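Local coordinates for BepC protein (Bartonella tribocorum, PDB 4WGJ) that probably transfers AMP from ATP to threonine or tyrosine hydroxyls of target proteins through its Fic domain, which here holds the ATP analogue AMPPNP, at residues A[38-43]-A[70-75]; A[118-123]-A[147-152]; A[128-133]-A[140-145]. One frame throughout, in Å; residues are numbered along the deposited sequence.

Interaction 1 (A[38-43]-A[70-75]); sequences NHDVVK and FHKTFE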
loop_
_atom_site.group_PDB
_atom_site.type_symbol
_atom_site.label_atom_id
_atom_site.label_comp_id
_atom_site.label_asym_id
_atom_site.label_seq_id
_atom_site.Cartn_x
_atom_site.Cartn_y
_atom_site.Cartn_z
ATOM N N ASN A 38 5.821 -2.636 12.965
ATOM C CA ASN A 38 6.896 -2.733 11.984
ATOM C C ASN A 38 7.618 -4.065 12.114
ATOM O O ASN A 38 7.876 -4.750 11.124
ATOM C CB ASN A 38 7.885 -1.574 12.151
ATOM N N HIS A 39 7.924 -4.424 13.353
ATOM C CA HIS A 39 8.571 -5.684 13.655
ATOM C C HIS A 39 7.810 -6.880 13.084
ATOM O O HIS A 39 8.400 -7.763 12.448
ATOM C CB HIS A 39 8.720 -5.836 15.167
ATOM C CG HIS A 39 9.408 -7.097 15.575
ATOM N ND1 HIS A 39 8.726 -8.269 15.826
ATOM C CD2 HIS A 39 10.720 -7.375 15.770
ATOM C CE1 HIS A 39 9.588 -9.214 16.159
ATOM N NE2 HIS A 39 10.805 -8.697 16.133
ATOM N N ASP A 40 6.502 -6.912 13.314
ATOM C CA ASP A 40 5.687 -8.027 12.858
ATOM C C ASP A 40 5.550 -8.046 11.341
ATOM O O ASP A 40 5.596 -9.107 10.736
ATOM C CB ASP A 40 4.297 -7.984 13.503
ATOM C CG ASP A 40 4.326 -8.398 14.958
ATOM O OD1 ASP A 40 5.401 -8.839 15.423
ATOM O OD2 ASP A 40 3.276 -8.295 15.633
ATOM N N VAL A 41 5.362 -6.874 10.735
ATOM C CA VAL A 41 5.228 -6.768 9.287
ATOM C C VAL A 41 6.474 -7.274 8.556
ATOM O O VAL A 41 6.363 -7.997 7.570
ATOM C CB VAL A 41 4.929 -5.317 8.859
ATOM C CG1 VAL A 41 5.083 -5.150 7.358
ATOM C CG2 VAL A 41 3.524 -4.943 9.278
ATOM N N VAL A 42 7.655 -6.915 9.054
ATOM C CA VAL A 42 8.906 -7.347 8.435
ATOM C C VAL A 42 9.005 -8.873 8.421
ATOM O O VAL A 42 9.405 -9.470 7.416
ATOM C CB VAL A 42 10.124 -6.705 9.157
ATOM C CG1 VAL A 42 11.447 -7.369 8.766
ATOM C CG2 VAL A 42 10.170 -5.205 8.852
ATOM N N LYS A 43 8.611 -9.508 9.520
ATOM C CA LYS A 43 8.608 -10.972 9.577
ATOM C C LYS A 43 7.602 -11.571 8.590
ATOM O O LYS A 43 7.908 -12.538 7.888
ATOM C CB LYS A 43 8.301 -11.456 10.995
ATOM N N PHE A 70 -0.558 -7.451 7.935
ATOM C CA PHE A 70 -1.084 -6.682 9.074
ATOM C C PHE A 70 -2.085 -7.404 9.989
ATOM O O PHE A 70 -2.582 -6.786 10.930
ATOM C CB PHE A 70 -1.728 -5.385 8.564
ATOM C CG PHE A 70 -0.727 -4.384 8.067
ATOM C CD1 PHE A 70 -0.009 -3.613 8.966
ATOM C CD2 PHE A 70 -0.471 -4.240 6.710
ATOM C CE1 PHE A 70 0.940 -2.697 8.525
ATOM C CE2 PHE A 70 0.486 -3.327 6.266
ATOM C CZ PHE A 70 1.188 -2.560 7.193
ATOM N N HIS A 71 -2.364 -8.689 9.755
ATOM C CA HIS A 71 -3.434 -9.350 10.523
ATOM C C HIS A 71 -3.060 -9.550 11.992
ATOM O O HIS A 71 -3.938 -9.728 12.831
ATOM C CB HIS A 71 -3.840 -10.702 9.901
ATOM C CG HIS A 71 -2.809 -11.784 10.031
ATOM N ND1 HIS A 71 -2.854 -12.737 11.027
ATOM C CD2 HIS A 71 -1.706 -12.064 9.293
ATOM C CE1 HIS A 71 -1.827 -13.561 10.898
ATOM N NE2 HIS A 71 -1.108 -13.167 9.861
ATOM N N LYS A 72 -1.767 -9.540 12.306
ATOM C CA LYS A 72 -1.360 -9.614 13.706
ATOM C C LYS A 72 -1.537 -8.264 14.427
ATOM O O LYS A 72 -1.551 -8.208 15.665
ATOM C CB LYS A 72 0.095 -10.084 13.813
ATOM C CG LYS A 72 0.285 -11.573 13.529
ATOM C CD LYS A 72 1.741 -11.979 13.702
ATOM C CE LYS A 72 1.915 -13.479 13.521
ATOM N NZ LYS A 72 1.027 -14.242 14.441
ATOM N N THR A 73 -1.675 -7.191 13.647
ATOM C CA THR A 73 -1.709 -5.828 14.173
ATOM C C THR A 73 -3.106 -5.230 14.220
ATOM O O THR A 73 -3.508 -4.663 15.237
ATOM C CB THR A 73 -0.835 -4.890 13.332
ATOM O OG1 THR A 73 0.493 -5.418 13.261
ATOM C CG2 THR A 73 -0.805 -3.488 13.928
ATOM N N PHE A 74 -3.835 -5.331 13.112
ATOM C CA PHE A 74 -5.132 -4.669 12.994
ATOM C C PHE A 74 -6.254 -5.650 12.729
ATOM O O PHE A 74 -6.139 -6.517 11.854
ATOM C CB PHE A 74 -5.129 -3.634 11.862
ATOM C CG PHE A 74 -4.137 -2.528 12.048
ATOM C CD1 PHE A 74 -4.221 -1.678 13.143
ATOM C CD2 PHE A 74 -3.143 -2.319 11.110
ATOM C CE1 PHE A 74 -3.313 -0.658 13.318
ATOM C CE2 PHE A 74 -2.228 -1.281 11.271
ATOM C CZ PHE A 74 -2.316 -0.454 12.374
ATOM N N GLU A 75 -7.358 -5.482 13.455
ATOM C CA GLU A 75 -8.546 -6.312 13.254
ATOM C C GLU A 75 -9.058 -6.214 11.824
ATOM O O GLU A 75 -9.624 -7.175 11.289
ATOM C CB GLU A 75 -9.666 -5.892 14.202
ATOM C CG GLU A 75 -9.408 -6.224 15.677
ATOM C CD GLU A 75 -10.595 -5.874 16.557
ATOM O OE1 GLU A 75 -11.750 -6.064 16.100
ATOM O OE2 GLU A 75 -10.380 -5.409 17.705
#
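Val41 sets one methyl, CG2, over the face of the Phe70 ring, and this CH-pi contact joins helix 30-48 to the end of helix 59-70 in the Fic domain of BepC. The CB of Phe70 starts away from the opposing helix, but with chi1 at -71° CG lies beside the backbone N and anti to the carbonyl carbon, which swings the ring back across the gap. From CG outward, one long side of the ring does the work: Phe70 CD1 lies 3.8 Å from Val41 CG2, CE1 of the same ring is closest at 3.5 Å, and CZ follows at 3.9 Å. The methyl sits 4.0 Å from the ring centroid and 30° off its normal, so it is displaced toward the CE1 rim. Arg161 of helix 159-174, which also binds the nucleotide, touches both Val41 and Phe70, and the Phe70 side chain is about 5 Å from the bound ANP. At the preceding residue, the Asp40 side chain crosses that of Lys72 at about a right angle without forming a salt bridge. Its OD2 is hydrogen-bonded to Tyr25 OH, which also pairs with Thr73 OG1, while Lys72 meets it through the aliphatic CB, 4.1 Å from Asp40 OD2.

Interaction 2 (A[118-123]-A[147-152]); sequences KQLEKT and MALEHA. With ANP (phosphoaminophosphonic acid-adenylate ester), chain B.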
loop_
_atom_site.group_PDB
_atom_site.type_symbol
_atom_site.label_atom_id
_atom_site.label_comp_id
_atom_site.label_asym_id
_atom_site.label_seq_id
_atom_site.Cartn_x
_atom_site.Cartn_y
_atom_site.Cartn_z
ATOM N N LYS A 118 -10.151 -0.716 -9.895
ATOM C CA LYS A 118 -10.668 -1.407 -11.076
ATOM C C LYS A 118 -9.910 -0.983 -12.339
ATOM O O LYS A 118 -9.615 -1.805 -13.209
ATOM C CB LYS A 118 -12.177 -1.145 -11.245
ATOM N N GLN A 119 -9.589 0.301 -12.436
ATOM C CA GLN A 119 -8.883 0.809 -13.609
ATOM C C GLN A 119 -7.460 0.248 -13.656
ATOM O O GLN A 119 -6.943 -0.075 -14.726
ATOM C CB GLN A 119 -8.856 2.339 -13.606
ATOM C CG GLN A 119 -8.084 2.952 -14.771
ATOM C CD GLN A 119 -8.541 2.419 -16.125
ATOM O OE1 GLN A 119 -9.736 2.413 -16.434
ATOM N NE2 GLN A 119 -7.588 1.961 -16.935
ATOM N N LEU A 120 -6.837 0.123 -12.489
ATOM C CA LEU A 120 -5.503 -0.468 -12.408
ATOM C C LEU A 120 -5.555 -1.949 -12.789
ATOM O O LEU A 120 -4.666 -2.450 -13.472
ATOM C CB LEU A 120 -4.923 -0.295 -11.009
ATOM C CG LEU A 120 -3.553 -0.953 -10.816
ATOM C CD1 LEU A 120 -2.553 -0.434 -11.841
ATOM C CD2 LEU A 120 -3.046 -0.719 -9.402
ATOM N N GLU A 121 -6.594 -2.648 -12.343
ATOM C CA GLU A 121 -6.763 -4.058 -12.703
ATOM C C GLU A 121 -6.808 -4.238 -14.209
ATOM O O GLU A 121 -6.198 -5.159 -14.753
ATOM C CB GLU A 121 -8.044 -4.630 -12.105
ATOM C CG GLU A 121 -8.007 -4.785 -10.618
ATOM C CD GLU A 121 -9.310 -5.318 -10.069
ATOM O OE1 GLU A 121 -10.252 -5.554 -10.860
ATOM O OE2 GLU A 121 -9.388 -5.498 -8.841
ATOM N N LYS A 122 -7.551 -3.362 -14.877
ATOM C CA LYS A 122 -7.719 -3.456 -16.324
ATOM C C LYS A 122 -6.396 -3.213 -17.037
ATOM O O LYS A 122 -6.041 -3.928 -17.977
ATOM C CB LYS A 122 -8.772 -2.461 -16.812
ATOM N N THR A 123 -5.671 -2.198 -16.586
ATOM C CA THR A 123 -4.365 -1.890 -17.145
ATOM C C THR A 123 -3.388 -3.058 -17.002
ATOM O O THR A 123 -2.692 -3.403 -17.958
ATOM C CB THR A 123 -3.766 -0.640 -16.488
ATOM O OG1 THR A 123 -4.603 0.483 -16.783
ATOM C CG2 THR A 123 -2.363 -0.372 -17.020
ATOM N N MET A 147 2.321 4.487 -8.576
ATOM C CA MET A 147 1.657 5.771 -8.360
ATOM C C MET A 147 0.141 5.610 -8.307
ATOM O O MET A 147 -0.539 6.328 -7.549
ATOM C CB MET A 147 2.059 6.780 -9.444
ATOM C CG MET A 147 3.518 7.242 -9.289
ATOM S SD MET A 147 3.994 8.539 -10.439
ATOM C CE MET A 147 4.077 7.608 -11.972
ATOM N N ALA A 148 -0.395 4.680 -9.101
ATOM C CA ALA A 148 -1.837 4.424 -9.069
ATOM C C ALA A 148 -2.237 3.816 -7.723
ATOM O O ALA A 148 -3.244 4.209 -7.137
ATOM C CB ALA A 148 -2.263 3.512 -10.207
ATOM N N LEU A 149 -1.460 2.848 -7.245
ATOM C CA LEU A 149 -1.714 2.265 -5.931
ATOM C C LEU A 149 -1.643 3.309 -4.829
ATOM O O LEU A 149 -2.467 3.318 -3.907
ATOM C CB LEU A 149 -0.706 1.147 -5.635
ATOM C CG LEU A 149 -0.897 -0.141 -6.445
ATOM C CD1 LEU A 149 0.330 -1.040 -6.293
ATOM C CD2 LEU A 149 -2.154 -0.895 -5.998
ATOM N N GLU A 150 -0.639 4.174 -4.918
ATOM C CA GLU A 150 -0.385 5.171 -3.878
ATOM C C GLU A 150 -1.533 6.179 -3.837
ATOM O O GLU A 150 -1.960 6.603 -2.756
ATOM C CB GLU A 150 0.962 5.876 -4.112
ATOM C CG GLU A 150 2.173 5.072 -3.614
ATOM C CD GLU A 150 2.204 4.925 -2.097
ATOM O OE1 GLU A 150 2.112 5.956 -1.392
ATOM O OE2 GLU A 150 2.312 3.780 -1.605
ATOM N N HIS A 151 -2.055 6.548 -4.996
ATOM C CA HIS A 151 -3.154 7.525 -4.985
ATOM C C HIS A 151 -4.429 6.865 -4.453
ATOM O O HIS A 151 -5.201 7.492 -3.733
ATOM C CB HIS A 151 -3.417 8.115 -6.370
ATOM C CG HIS A 151 -4.498 9.161 -6.377
ATOM N ND1 HIS A 151 -5.824 8.866 -6.618
ATOM C CD2 HIS A 151 -4.447 10.498 -6.152
ATOM C CE1 HIS A 151 -6.542 9.976 -6.552
ATOM N NE2 HIS A 151 -5.731 10.981 -6.269
ATOM N N ALA A 152 -4.647 5.602 -4.810
ATOM C CA ALA A 152 -5.841 4.895 -4.331
ATOM C C ALA A 152 -5.853 4.782 -2.800
ATOM O O ALA A 152 -6.893 5.012 -2.169
ATOM C CB ALA A 152 -5.936 3.515 -4.961
HETATM P PG ANP B . 5.193 3.427 5.435
HETATM O O1G ANP B . 5.991 2.109 5.763
HETATM O O2G ANP B . 6.007 4.585 5.942
HETATM O O3G ANP B . 5.019 3.528 3.876
HETATM P PB ANP B . 2.356 2.619 5.880
HETATM O O1B ANP B . 2.800 1.313 5.305
HETATM O O2B ANP B . 1.484 2.441 7.157
HETATM N N3B ANP B . 3.706 3.545 6.284
HETATM P PA ANP B . 0.516 4.602 5.120
HETATM O O1A ANP B . 0.994 5.433 6.258
HETATM O O2A ANP B . -0.954 4.205 5.149
HETATM O O3A ANP B . 1.435 3.336 4.827
HETATM O "O5'" ANP B . 0.813 5.404 3.781
HETATM C "C5'" ANP B . 2.154 5.904 3.558
HETATM C "C4'" ANP B . 2.361 6.258 2.106
HETATM O "O4'" ANP B . 1.839 7.589 1.849
HETATM C "C3'" ANP B . 3.834 6.281 1.682
HETATM O "O3'" ANP B . 4.043 5.678 0.408
HETATM C "C2'" ANP B . 4.159 7.777 1.669
HETATM O "O2'" ANP B . 5.236 8.106 0.799
HETATM C "C1'" ANP B . 2.831 8.347 1.182
HETATM N N9 ANP B . 2.662 9.765 1.489
HETATM C C8 ANP B . 3.058 10.418 2.628
HETATM N N7 ANP B . 2.802 11.705 2.624
HETATM C C5 ANP B . 2.195 11.916 1.395
HETATM C C6 ANP B . 1.686 13.073 0.770
HETATM N N6 ANP B . 1.701 14.284 1.332
HETATM N N1 ANP B . 1.150 12.938 -0.463
HETATM C C2 ANP B . 1.137 11.729 -1.030
HETATM N N3 ANP B . 1.588 10.571 -0.541
HETATM C C4 ANP B . 2.106 10.732 0.681
#
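Leu120 and Leu149 meet through different first torsions. In Leu120, chi1 of 177° sets CG anti to the backbone N and carries the branch toward helix 135-152; in Leu149, chi1 of -71° puts CG beside its own N and brings CD2 round toward helix 111-126. The two side chains cross at about a right angle, and Leu120 CD2 rests 3.5 Å from Leu149 CD2, with Leu149 CG close behind at 3.7 Å. The other methyl of Leu120, CD1, lies more loosely against Ala148 CB at 4.3 Å. No hydrogen bond links the two segments, so this is a purely apolar seam between two helices of the Fic domain. Leu149 also packs on Asn163, Phe166 and Met167 of helix 159-174, which places it where three helices converge. The next residue, Glu150, points its carboxylate into the nucleotide pocket. Its chain bends at chi2 (-67°), and Glu150 OE1 accepts a hydrogen bond of 2.7 Å from the ribose hydroxyl O3' of ANP. The second oxygen, OE2, is held by Asn163 ND2, so the carboxylate is gripped from both the ligand and helix 159-174. On the far helix, Thr123 OG1 donates to Gln119 O over 3.2 Å, reaching that carbonyl from the face opposite to the one used by Thr123 N.

Interaction 3 (A[128-133]-A[140-145]); sequences NNLKGL and ENAADV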
loop_
_atom_site.group_PDB
_atom_site.type_symbol
_atom_site.label_atom_id
_atom_site.label_comp_id
_atom_site.label_asym_id
_atom_site.label_seq_id
_atom_site.Cartn_x
_atom_site.Cartn_y
_atom_site.Cartn_z
ATOM N N ASN A 128 -0.568 -7.622 -19.502
ATOM C CA ASN A 128 -0.146 -8.964 -19.088
ATOM C C ASN A 128 0.788 -8.922 -17.889
ATOM O O ASN A 128 1.841 -9.564 -17.888
ATOM C CB ASN A 128 0.534 -9.709 -20.241
ATOM C CG ASN A 128 0.707 -11.193 -19.951
ATOM O OD1 ASN A 128 -0.043 -11.768 -19.165
ATOM N ND2 ASN A 128 1.701 -11.815 -20.581
ATOM N N ASN A 129 0.396 -8.146 -16.881
ATOM C CA ASN A 129 1.151 -8.032 -15.638
ATOM C C ASN A 129 2.611 -7.627 -15.847
ATOM O O ASN A 129 3.495 -8.060 -15.112
ATOM C CB ASN A 129 1.046 -9.341 -14.860
ATOM C CG ASN A 129 -0.389 -9.634 -14.437
ATOM O OD1 ASN A 129 -1.155 -8.710 -14.147
ATOM N ND2 ASN A 129 -0.764 -10.904 -14.415
ATOM N N LEU A 130 2.828 -6.778 -16.854
ATOM C CA LEU A 130 4.139 -6.193 -17.174
ATOM C C LEU A 130 5.186 -7.237 -17.574
ATOM O O LEU A 130 6.387 -6.983 -17.486
ATOM C CB LEU A 130 4.661 -5.368 -15.992
ATOM C CG LEU A 130 3.733 -4.255 -15.484
ATOM C CD1 LEU A 130 4.477 -3.350 -14.507
ATOM C CD2 LEU A 130 3.158 -3.458 -16.658
ATOM N N LYS A 131 4.735 -8.400 -18.023
ATOM C CA LYS A 131 5.657 -9.428 -18.497
ATOM C C LYS A 131 6.229 -9.074 -19.869
ATOM O O LYS A 131 5.657 -8.258 -20.590
ATOM C CB LYS A 131 4.953 -10.792 -18.553
ATOM C CG LYS A 131 4.577 -11.347 -17.179
ATOM C CD LYS A 131 3.721 -12.602 -17.301
ATOM C CE LYS A 131 3.343 -13.170 -15.933
ATOM N NZ LYS A 131 2.584 -14.449 -16.089
ATOM N N GLY A 132 7.355 -9.690 -20.226
ATOM C CA GLY A 132 7.938 -9.508 -21.547
ATOM C C GLY A 132 8.518 -8.128 -21.814
ATOM O O GLY A 132 8.526 -7.663 -22.961
ATOM N N LEU A 133 9.023 -7.482 -20.764
ATOM C CA LEU A 133 9.555 -6.120 -20.862
ATOM C C LEU A 133 11.025 -6.058 -20.490
ATOM O O LEU A 133 11.496 -6.841 -19.663
ATOM C CB LEU A 133 8.777 -5.163 -19.947
ATOM C CG LEU A 133 7.268 -5.029 -20.131
ATOM C CD1 LEU A 133 6.701 -4.019 -19.126
ATOM C CD2 LEU A 133 6.929 -4.621 -21.547
ATOM N N GLU A 140 9.667 1.782 -15.912
ATOM C CA GLU A 140 8.756 2.861 -16.306
ATOM C C GLU A 140 7.308 2.532 -15.991
ATOM O O GLU A 140 6.582 3.325 -15.374
ATOM C CB GLU A 140 8.878 3.133 -17.799
ATOM C CG GLU A 140 9.617 4.369 -18.181
ATOM C CD GLU A 140 9.515 4.605 -19.666
ATOM O OE1 GLU A 140 8.847 5.581 -20.062
ATOM O OE2 GLU A 140 10.072 3.791 -20.430
ATOM N N ASN A 141 6.876 1.364 -16.457
ATOM C CA ASN A 141 5.505 0.913 -16.224
ATOM C C ASN A 141 5.206 0.644 -14.757
ATOM O O ASN A 141 4.106 0.932 -14.282
ATOM C CB ASN A 141 5.219 -0.343 -17.042
ATOM C CG ASN A 141 4.954 -0.031 -18.500
ATOM O OD1 ASN A 141 3.828 0.295 -18.874
ATOM N ND2 ASN A 141 5.991 -0.092 -19.321
ATOM N N ALA A 142 6.185 0.110 -14.036
ATOM C CA ALA A 142 6.006 -0.196 -12.614
ATOM C C ALA A 142 5.818 1.070 -11.789
ATOM O O ALA A 142 5.017 1.084 -10.854
ATOM C CB ALA A 142 7.195 -1.008 -12.083
ATOM N N ALA A 143 6.539 2.135 -12.147
ATOM C CA ALA A 143 6.338 3.436 -11.514
ATOM C C ALA A 143 4.888 3.905 -11.660
ATOM O O ALA A 143 4.301 4.414 -10.706
ATOM C CB ALA A 143 7.280 4.472 -12.109
ATOM N N ASP A 144 4.325 3.744 -12.856
ATOM C CA ASP A 144 2.934 4.141 -13.099
ATOM C C ASP A 144 1.986 3.311 -12.230
ATOM O O ASP A 144 1.029 3.834 -11.651
ATOM C CB ASP A 144 2.554 3.974 -14.582
ATOM C CG ASP A 144 3.229 4.992 -15.492
ATOM O OD1 ASP A 144 3.554 6.109 -15.029
ATOM O OD2 ASP A 144 3.411 4.676 -16.685
ATOM N N VAL A 145 2.245 2.013 -12.145
ATOM C CA VAL A 145 1.386 1.141 -11.343
ATOM C C VAL A 145 1.452 1.561 -9.876
ATOM O O VAL A 145 0.438 1.652 -9.174
ATOM C CB VAL A 145 1.801 -0.347 -11.475
ATOM C CG1 VAL A 145 1.080 -1.200 -10.441
ATOM C CG2 VAL A 145 1.485 -0.850 -12.862
#
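Leu130 and Asn141 carry most of this contact, in which the linker between helices 111-126 and 135-152 folds back on the second of them. Leu130 holds CG beside its backbone N (chi1 -56°) and divides its two methyls over the helix surface. Leu130 CD2 lies against the aliphatic base of Asn141, 3.8 Å from Asn141 CB. Leu130 CD1 reaches further over the backbone, 3.9 Å from Ala142 N, and also meets the Ala142 CB at 4.3 Å and Val145 CG2 at 4.2 Å. It thus bridges successive turns of the helix, from Asn141 and Ala142 to Val145. Helix 111-126 ends in a Schellman motif just before this return: Asn128, with positive phi, is its C' residue, Asn129 N bonds to Leu124 O and Asn128 N to Asn125 O. Asn129 and Leu130 also keep positive phi, at 55° and 63°, before the chain extends through Lys131. Asn141 presents CB to Leu130 and its amide to Leu133, whose CD1 sits 4.0 Å from Asn141 ND2; these two side chains cross at about a right angle. The polar end of Asn141 is bonded elsewhere, ND2 to Glu137 O within its own helix and OD1 to Lys127 NZ in the linker, which pins the amide at both ends. Helix 159-174 adds to the apolar surroundings: Leu170 touches Leu130, and Met167 touches both Ala142 and Val145.

How the interactions relate
Interactions 2 and 3 are neighbours, with centres 12 Å apart, and both use helix 135-152. Along the chain, interaction 3 falls between the two segments of interaction 2, so the linker packs on helix 135-152 in interaction 3, while the two helices it joins pack on each other in interaction 2. They touch where Leu120 CD1 lies 4.0 Å from Val145 CG1. Interaction 1 comes earlier in sequence and lies across the centre of the chain, its centre 24 Å from that of interaction 2 and 28 Å from that of interaction 3. The nucleotide relates interactions 1 and 2: Phe70 lies near it, and Glu150 binds its ribose.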